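Local coordinates for interferon-inducible protein AIM2 (Mus musculus, PDB 4JBM), which senses double-stranded DNA in the cytosol through its HIN domain and activates the AIM2 inflammasome, leading to pyroptosis, at residues Thr30-Thr35 with His84-Asn89; Thr97-Lys102 with Ile132-Gly137. One frame throughout, in Å; residues are numbered along the deposited sequence.

Interaction 1 of 2, residues Thr30-Thr35 with His84-Asn89; sequences TVATET and HEVPNN. With nucleotides of chain C.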
loop_
_atom_site.group_PDB
_atom_site.type_symbol
_atom_site.label_atom_id
_atom_site.label_comp_id
_atom_site.label_asym_id
_atom_site.label_seq_id
_atom_site.Cartn_x
_atom_site.Cartn_y
_atom_site.Cartn_z
ATOM N N THR A 30 -4.796 -1.676 -6.572
ATOM C CA THR A 30 -3.835 -2.590 -7.181
ATOM C C THR A 30 -4.426 -3.050 -8.491
ATOM O O THR A 30 -5.592 -3.439 -8.544
ATOM C CB THR A 30 -3.564 -3.811 -6.301
ATOM O OG1 THR A 30 -3.071 -3.378 -5.030
ATOM C CG2 THR A 30 -2.528 -4.728 -6.948
ATOM N N VAL A 31 -3.650 -2.965 -9.560
ATOM C CA VAL A 31 -4.153 -3.404 -10.854
ATOM C C VAL A 31 -3.127 -4.346 -11.465
ATOM O O VAL A 31 -1.999 -4.432 -10.980
ATOM C CB VAL A 31 -4.443 -2.213 -11.790
ATOM C CG1 VAL A 31 -5.413 -1.237 -11.139
ATOM C CG2 VAL A 31 -3.156 -1.520 -12.165
ATOM N N ALA A 32 -3.514 -5.059 -12.511
ATOM C CA ALA A 32 -2.627 -6.055 -13.096
ATOM C C ALA A 32 -2.834 -6.200 -14.585
ATOM O O ALA A 32 -3.942 -6.059 -15.094
ATOM C CB ALA A 32 -2.814 -7.403 -12.413
ATOM N N THR A 33 -1.749 -6.502 -15.282
ATOM C CA THR A 33 -1.843 -6.917 -16.667
ATOM C C THR A 33 -1.755 -8.429 -16.665
ATOM O O THR A 33 -1.862 -9.057 -15.612
ATOM C CB THR A 33 -0.713 -6.324 -17.517
ATOM O OG1 THR A 33 0.558 -6.663 -16.947
ATOM C CG2 THR A 33 -0.843 -4.824 -17.568
ATOM N N GLU A 34 -1.557 -9.017 -17.836
ATOM C CA GLU A 34 -1.453 -10.461 -17.952
ATOM C C GLU A 34 -0.096 -10.973 -17.473
ATOM O O GLU A 34 0.110 -12.180 -17.376
ATOM C CB GLU A 34 -1.711 -10.870 -19.402
ATOM C CG GLU A 34 -3.179 -10.854 -19.791
ATOM C CD GLU A 34 -3.391 -11.043 -21.281
ATOM O OE1 GLU A 34 -2.394 -10.999 -22.030
ATOM O OE2 GLU A 34 -4.549 -11.252 -21.698
ATOM N N THR A 35 0.818 -10.056 -17.166
ATOM C CA THR A 35 2.184 -10.438 -16.816
ATOM C C THR A 35 2.556 -10.085 -15.394
ATOM O O THR A 35 3.276 -10.829 -14.736
ATOM C CB THR A 35 3.223 -9.769 -17.738
ATOM O OG1 THR A 35 2.554 -9.132 -18.835
ATOM C CG2 THR A 35 4.221 -10.794 -18.251
ATOM N N HIS A 84 -8.690 -9.932 -21.530
ATOM C CA HIS A 84 -7.556 -10.189 -20.651
ATOM C C HIS A 84 -7.975 -10.919 -19.393
ATOM O O HIS A 84 -9.031 -10.659 -18.816
ATOM C CB HIS A 84 -6.854 -8.889 -20.254
ATOM C CG HIS A 84 -6.073 -8.253 -21.354
ATOM N ND1 HIS A 84 -6.086 -8.713 -22.657
ATOM C CD2 HIS A 84 -5.213 -7.206 -21.347
ATOM C CE1 HIS A 84 -5.293 -7.975 -23.397
ATOM N NE2 HIS A 84 -4.744 -7.045 -22.620
ATOM N N GLU A 85 -7.114 -11.844 -18.987
ATOM C CA GLU A 85 -7.283 -12.584 -17.757
ATOM C C GLU A 85 -5.971 -12.571 -16.997
ATOM O O GLU A 85 -4.912 -12.810 -17.577
ATOM C CB GLU A 85 -7.690 -14.031 -18.057
ATOM C CG GLU A 85 -9.050 -14.189 -18.721
ATOM C CD GLU A 85 -9.307 -15.610 -19.205
ATOM O OE1 GLU A 85 -8.627 -16.054 -20.154
ATOM O OE2 GLU A 85 -10.185 -16.287 -18.629
ATOM N N VAL A 86 -6.046 -12.281 -15.705
ATOM C CA VAL A 86 -4.861 -12.252 -14.871
ATOM C C VAL A 86 -4.602 -13.662 -14.370
ATOM O O VAL A 86 -5.496 -14.278 -13.786
ATOM C CB VAL A 86 -5.043 -11.299 -13.667
ATOM C CG1 VAL A 86 -3.753 -11.173 -12.880
ATOM C CG2 VAL A 86 -5.519 -9.934 -14.137
ATOM N N PRO A 87 -3.384 -14.184 -14.606
ATOM C CA PRO A 87 -2.981 -15.484 -14.055
ATOM C C PRO A 87 -3.176 -15.534 -12.539
ATOM O O PRO A 87 -3.055 -14.504 -11.874
ATOM C CB PRO A 87 -1.488 -15.562 -14.390
ATOM C CG PRO A 87 -1.328 -14.711 -15.620
ATOM C CD PRO A 87 -2.356 -13.607 -15.496
ATOM N N ASN A 88 -3.483 -16.712 -12.004
ATOM C CA ASN A 88 -3.741 -16.850 -10.578
ATOM C C ASN A 88 -2.618 -16.338 -9.681
ATOM O O ASN A 88 -2.880 -15.658 -8.679
ATOM C CB ASN A 88 -4.023 -18.316 -10.229
ATOM C CG ASN A 88 -5.378 -18.791 -10.730
ATOM O OD1 ASN A 88 -6.286 -17.988 -10.962
ATOM N ND2 ASN A 88 -5.508 -20.102 -10.927
ATOM N N ASN A 89 -1.373 -16.652 -10.034
ATOM C CA ASN A 89 -0.263 -16.309 -9.152
ATOM C C ASN A 89 0.113 -14.825 -9.205
ATOM O O ASN A 89 0.770 -14.315 -8.300
ATOM C CB ASN A 89 0.971 -17.169 -9.398
ATOM C CG ASN A 89 1.862 -17.234 -8.166
ATOM O OD1 ASN A 89 1.408 -17.663 -7.100
ATOM N ND2 ASN A 89 3.100 -16.760 -8.282
ATOM P P DG C 8 5.047 -17.157 -11.218
ATOM O OP1 DG C 8 4.804 -16.976 -12.671
ATOM O OP2 DG C 8 4.569 -16.154 -10.235
ATOM O "O5'" DG C 8 4.476 -18.582 -10.777
ATOM C "C5'" DG C 8 4.999 -19.742 -11.458
ATOM C "C4'" DG C 8 4.417 -20.977 -10.812
ATOM O "O4'" DG C 8 5.044 -21.259 -9.540
ATOM C "C3'" DG C 8 2.916 -20.856 -10.559
ATOM O "O3'" DG C 8 2.269 -21.994 -11.074
ATOM C "C2'" DG C 8 2.783 -20.746 -9.044
ATOM C "C1'" DG C 8 4.036 -21.475 -8.573
ATOM N N9 DG C 8 4.525 -20.965 -7.303
ATOM C C8 DG C 8 4.721 -19.656 -6.930
ATOM N N7 DG C 8 5.159 -19.508 -5.707
ATOM C C5 DG C 8 5.248 -20.807 -5.229
ATOM C C6 DG C 8 5.664 -21.267 -3.967
ATOM O O6 DG C 8 6.070 -20.607 -2.990
ATOM N N1 DG C 8 5.596 -22.656 -3.914
ATOM C C2 DG C 8 5.195 -23.476 -4.946
ATOM N N2 DG C 8 5.218 -24.789 -4.689
ATOM N N3 DG C 8 4.796 -23.049 -6.138
ATOM C C4 DG C 8 4.856 -21.710 -6.202
#
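Glu-34 lies across His-84 and buries 100 Å², more than any other residue of the contact. Its chain runs extended beyond CG (chi2 171°), which brings the carboxylate over one face of the imidazole: CD stands 3.8 Å above the ring plane, displaced toward the rim, with carboxylate and ring planes 43° apart. Glu-34 OE2 comes within 3.1 Å of His-84 ND1, yet the angle is poor for a hydrogen bond, as the oxygen lies over the ring. Glu-34 CG packs on backbone, 3.4 Å from the carbonyl O of Glu-85.

Val-86 supplies the apolar part. With its CG1 anti to the backbone N (chi1 -174°), both methyls meet Ala-32, CG1 standing 3.9 Å from Ala-32 CB, and both lie near the carbonyl O of Thr-33. Val-86 also touches Thr-7 of strand 4-16 and Val-91 of helix 88-95. Pro-87, the N-cap of that helix, rests its CG 3.4 Å from the carbonyl O of Glu-34.

No hydrogen bond joins the segments; the junction rests largely on packing, with a possible electrostatic share from the carboxylate. Asn-89 ND2 donates to OP2 of DG8 of chain C at a modelled, unusually short 2.5 Å. The contact packs the exit of strand 25-32, in the first OB fold of the HIN domain, against the lead-in and N-cap of helix 88-95, whose Asn-89 reaches the DNA backbone.

Interaction 2 of 2, residues Thr97-Lys102 with Ile132-Gly137; sequences TPRISK and IHDKTG. With nucleotides of chain D.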
loop_
_atom_site.group_PDB
_atom_site.type_symbol
_atom_site.label_atom_id
_atom_site.label_comp_id
_atom_site.label_asym_id
_atom_site.label_seq_id
_atom_site.Cartn_x
_atom_site.Cartn_y
_atom_site.Cartn_z
ATOM N N THR A 97 1.454 -10.097 1.374
ATOM C CA THR A 97 2.346 -9.264 2.166
ATOM C C THR A 97 3.785 -9.741 1.987
ATOM O O THR A 97 4.104 -10.886 2.306
ATOM C CB THR A 97 1.988 -9.355 3.649
ATOM O OG1 THR A 97 0.647 -8.874 3.852
ATOM C CG2 THR A 97 2.985 -8.549 4.493
ATOM N N PRO A 98 4.661 -8.864 1.481
ATOM C CA PRO A 98 6.048 -9.257 1.204
ATOM C C PRO A 98 6.779 -9.667 2.489
ATOM O O PRO A 98 6.458 -9.154 3.561
ATOM C CB PRO A 98 6.663 -7.973 0.628
ATOM C CG PRO A 98 5.488 -7.157 0.124
ATOM C CD PRO A 98 4.391 -7.463 1.102
ATOM N N ARG A 99 7.724 -10.603 2.382
ATOM C CA ARG A 99 8.574 -10.972 3.517
ATOM C C ARG A 99 9.592 -9.849 3.810
ATOM O O ARG A 99 9.893 -9.036 2.939
ATOM C CB ARG A 99 9.281 -12.311 3.247
ATOM C CG ARG A 99 8.344 -13.521 3.146
ATOM C CD ARG A 99 7.476 -13.663 4.383
ATOM N NE ARG A 99 6.207 -12.962 4.215
ATOM C CZ ARG A 99 5.336 -12.736 5.189
ATOM N NH1 ARG A 99 5.574 -13.183 6.420
ATOM N NH2 ARG A 99 4.221 -12.072 4.925
ATOM N N ILE A 100 10.062 -9.766 5.050
ATOM C CA ILE A 100 11.044 -8.747 5.441
ATOM C C ILE A 100 12.398 -8.867 4.714
ATOM O O ILE A 100 12.945 -7.862 4.249
ATOM C CB ILE A 100 11.247 -8.757 6.961
ATOM C CG1 ILE A 100 9.959 -8.310 7.646
ATOM C CG2 ILE A 100 12.380 -7.831 7.367
ATOM C CD1 ILE A 100 9.999 -8.439 9.154
ATOM N N SER A 101 12.921 -10.088 4.606
ATOM C CA SER A 101 14.174 -10.338 3.894
ATOM C C SER A 101 14.092 -9.927 2.427
ATOM O O SER A 101 15.093 -9.545 1.817
ATOM C CB SER A 101 14.568 -11.813 4.001
ATOM O OG SER A 101 13.636 -12.649 3.334
ATOM N N LYS A 102 12.892 -10.001 1.860
ATOM C CA LYS A 102 12.693 -9.565 0.487
ATOM C C LYS A 102 12.655 -8.044 0.458
ATOM O O LYS A 102 13.240 -7.419 -0.421
ATOM C CB LYS A 102 11.395 -10.149 -0.069
ATOM C CG LYS A 102 11.100 -9.788 -1.527
ATOM C CD LYS A 102 9.660 -10.167 -1.918
ATOM C CE LYS A 102 9.266 -11.572 -1.444
ATOM N NZ LYS A 102 8.008 -11.577 -0.629
ATOM N N ILE A 132 8.660 -4.772 13.686
ATOM C CA ILE A 132 7.838 -5.789 13.069
ATOM C C ILE A 132 8.694 -7.003 12.762
ATOM O O ILE A 132 9.923 -6.886 12.633
ATOM C CB ILE A 132 7.150 -5.299 11.774
ATOM C CG1 ILE A 132 8.180 -5.007 10.683
ATOM C CG2 ILE A 132 6.288 -4.086 12.045
ATOM C CD1 ILE A 132 7.559 -4.751 9.294
ATOM N N HIS A 133 8.045 -8.164 12.655
ATOM C CA HIS A 133 8.787 -9.405 12.447
ATOM C C HIS A 133 8.035 -10.485 11.678
ATOM O O HIS A 133 6.800 -10.580 11.731
ATOM C CB HIS A 133 9.256 -9.975 13.792
ATOM C CG HIS A 133 8.159 -10.581 14.610
ATOM N ND1 HIS A 133 7.281 -9.823 15.349
ATOM C CD2 HIS A 133 7.792 -11.873 14.794
ATOM C CE1 HIS A 133 6.422 -10.618 15.962
ATOM N NE2 HIS A 133 6.706 -11.864 15.639
ATOM N N ASP A 134 8.808 -11.288 10.953
ATOM C CA ASP A 134 8.338 -12.548 10.396
ATOM C C ASP A 134 9.476 -13.556 10.533
ATOM O O ASP A 134 10.435 -13.299 11.260
ATOM C CB ASP A 134 7.827 -12.383 8.954
ATOM C CG ASP A 134 8.907 -11.905 7.978
ATOM O OD1 ASP A 134 10.103 -12.162 8.209
ATOM O OD2 ASP A 134 8.551 -11.253 6.972
ATOM N N LYS A 135 9.384 -14.693 9.854
ATOM C CA LYS A 135 10.422 -15.713 9.982
ATOM C C LYS A 135 11.729 -15.381 9.249
ATOM O O LYS A 135 12.726 -16.078 9.418
ATOM C CB LYS A 135 9.878 -17.083 9.556
ATOM C CG LYS A 135 8.868 -17.658 10.540
ATOM C CD LYS A 135 8.443 -19.074 10.193
ATOM C CE LYS A 135 8.236 -19.888 11.459
ATOM N NZ LYS A 135 7.440 -19.141 12.472
ATOM N N THR A 136 11.727 -14.306 8.463
ATOM C CA THR A 136 12.874 -13.977 7.616
ATOM C C THR A 136 13.766 -12.876 8.204
ATOM O O THR A 136 14.833 -12.576 7.661
ATOM C CB THR A 136 12.431 -13.504 6.220
ATOM O OG1 THR A 136 11.583 -12.357 6.345
ATOM C CG2 THR A 136 11.712 -14.633 5.459
ATOM N N GLY A 137 13.306 -12.251 9.283
ATOM C CA GLY A 137 14.056 -11.180 9.908
ATOM C C GLY A 137 13.191 -10.215 10.691
ATOM O O GLY A 137 11.997 -10.449 10.892
ATOM P P DG D 2 -0.835 -12.130 3.779
ATOM O OP1 DG D 2 -0.594 -11.090 4.806
ATOM O OP2 DG D 2 0.047 -12.258 2.587
ATOM O "O5'" DG D 2 -0.803 -13.538 4.527
ATOM C "C5'" DG D 2 -1.620 -13.721 5.665
ATOM C "C4'" DG D 2 -1.297 -15.049 6.317
ATOM O "O4'" DG D 2 -1.882 -16.112 5.533
ATOM C "C3'" DG D 2 0.179 -15.383 6.447
ATOM O "O3'" DG D 2 0.337 -16.028 7.706
ATOM C "C2'" DG D 2 0.474 -16.273 5.239
ATOM C "C1'" DG D 2 -0.866 -16.978 5.058
ATOM N N9 DG D 2 -1.244 -17.326 3.685
ATOM C C8 DG D 2 -1.272 -16.526 2.570
ATOM N N7 DG D 2 -1.676 -17.146 1.490
ATOM C C5 DG D 2 -1.942 -18.452 1.926
ATOM C C6 DG D 2 -2.399 -19.601 1.212
ATOM O O6 DG D 2 -2.679 -19.684 0.015
ATOM N N1 DG D 2 -2.534 -20.729 2.024
ATOM C C2 DG D 2 -2.220 -20.729 3.356
ATOM N N2 DG D 2 -2.403 -21.904 3.946
ATOM N N3 DG D 2 -1.791 -19.676 4.050
ATOM C C4 DG D 2 -1.671 -18.572 3.269
HETATM O O HOH W 1 6.041 -9.847 6.497
HETATM O O HOH W 2 7.529 -15.435 7.436
#
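Ile-100 lies alongside Asp-134, the two side chains running in opposite senses, with Ile-100 CG1 3.3 Å from Asp-134 OD2, and carries CD1 on over the backbone of His-133 toward Ile-132 and the carbonyl O of Gly-137. It buries 104 Å², and Met-139 of strand 137-144 adds to its apolar surroundings.

Asp-134 CG sits between the backbone N and the carbonyl carbon (chi1 62°), which places OD1 to accept from Thr-136 N, an Asx turn, while OD2 takes the N of Ile-100 on its syn lone pair at 2.9 Å (159°). Thr-136 OG1 in turn accepts from Ser-101 N at 3.2 Å and a nearly straight 167°.

Arg-99 passes obliquely by the same carboxylate. Its NH1 is 3.6 Å from Asp-134 OD2, but the oxygen lies well out of the guanidinium plane, so the salt bridge is charge alone. A directed bond goes from NH2 to Thr-97 O, at the guanidinium edge and in its plane; NH1 donates to water 2, which also takes the amide of Lys-135. Water 1 links Pro-98 O to Asp-134 OD2.

Thr-97 grips DG2 of chain D through N and OG1, and Arg-99 packs on a further phosphate. The chemistry implies that Asp-134, held by the Ile-100 amide and its own Asx turn, may partly balance the charge of Arg-99, whose orientation is set rather by its bond to Thr-97 O.

In the fold
Interactions 1 and 2 follow one another along the chain, the first closing before the second opens, and their centres are 25 Å apart. Their nearest atoms remain about 10 Å from each other, so they do not touch. The connection runs through helix 88-95, which starts in 84-89 and ends shortly before 97-102; helix 100-103 comes next. Interaction 1 belongs to the sheet containing strand 25-32, interaction 2 to the second sheet, with strand 127-134. Interaction 1 gives one hydrogen bond to a phosphate of chain C, from Asn-89, and interaction 2 two to a phosphate of chain D, from Thr-97. Arg-99 and Lys-135, packed on phosphates, are consistent with electrostatic dsDNA binding by the HIN domain.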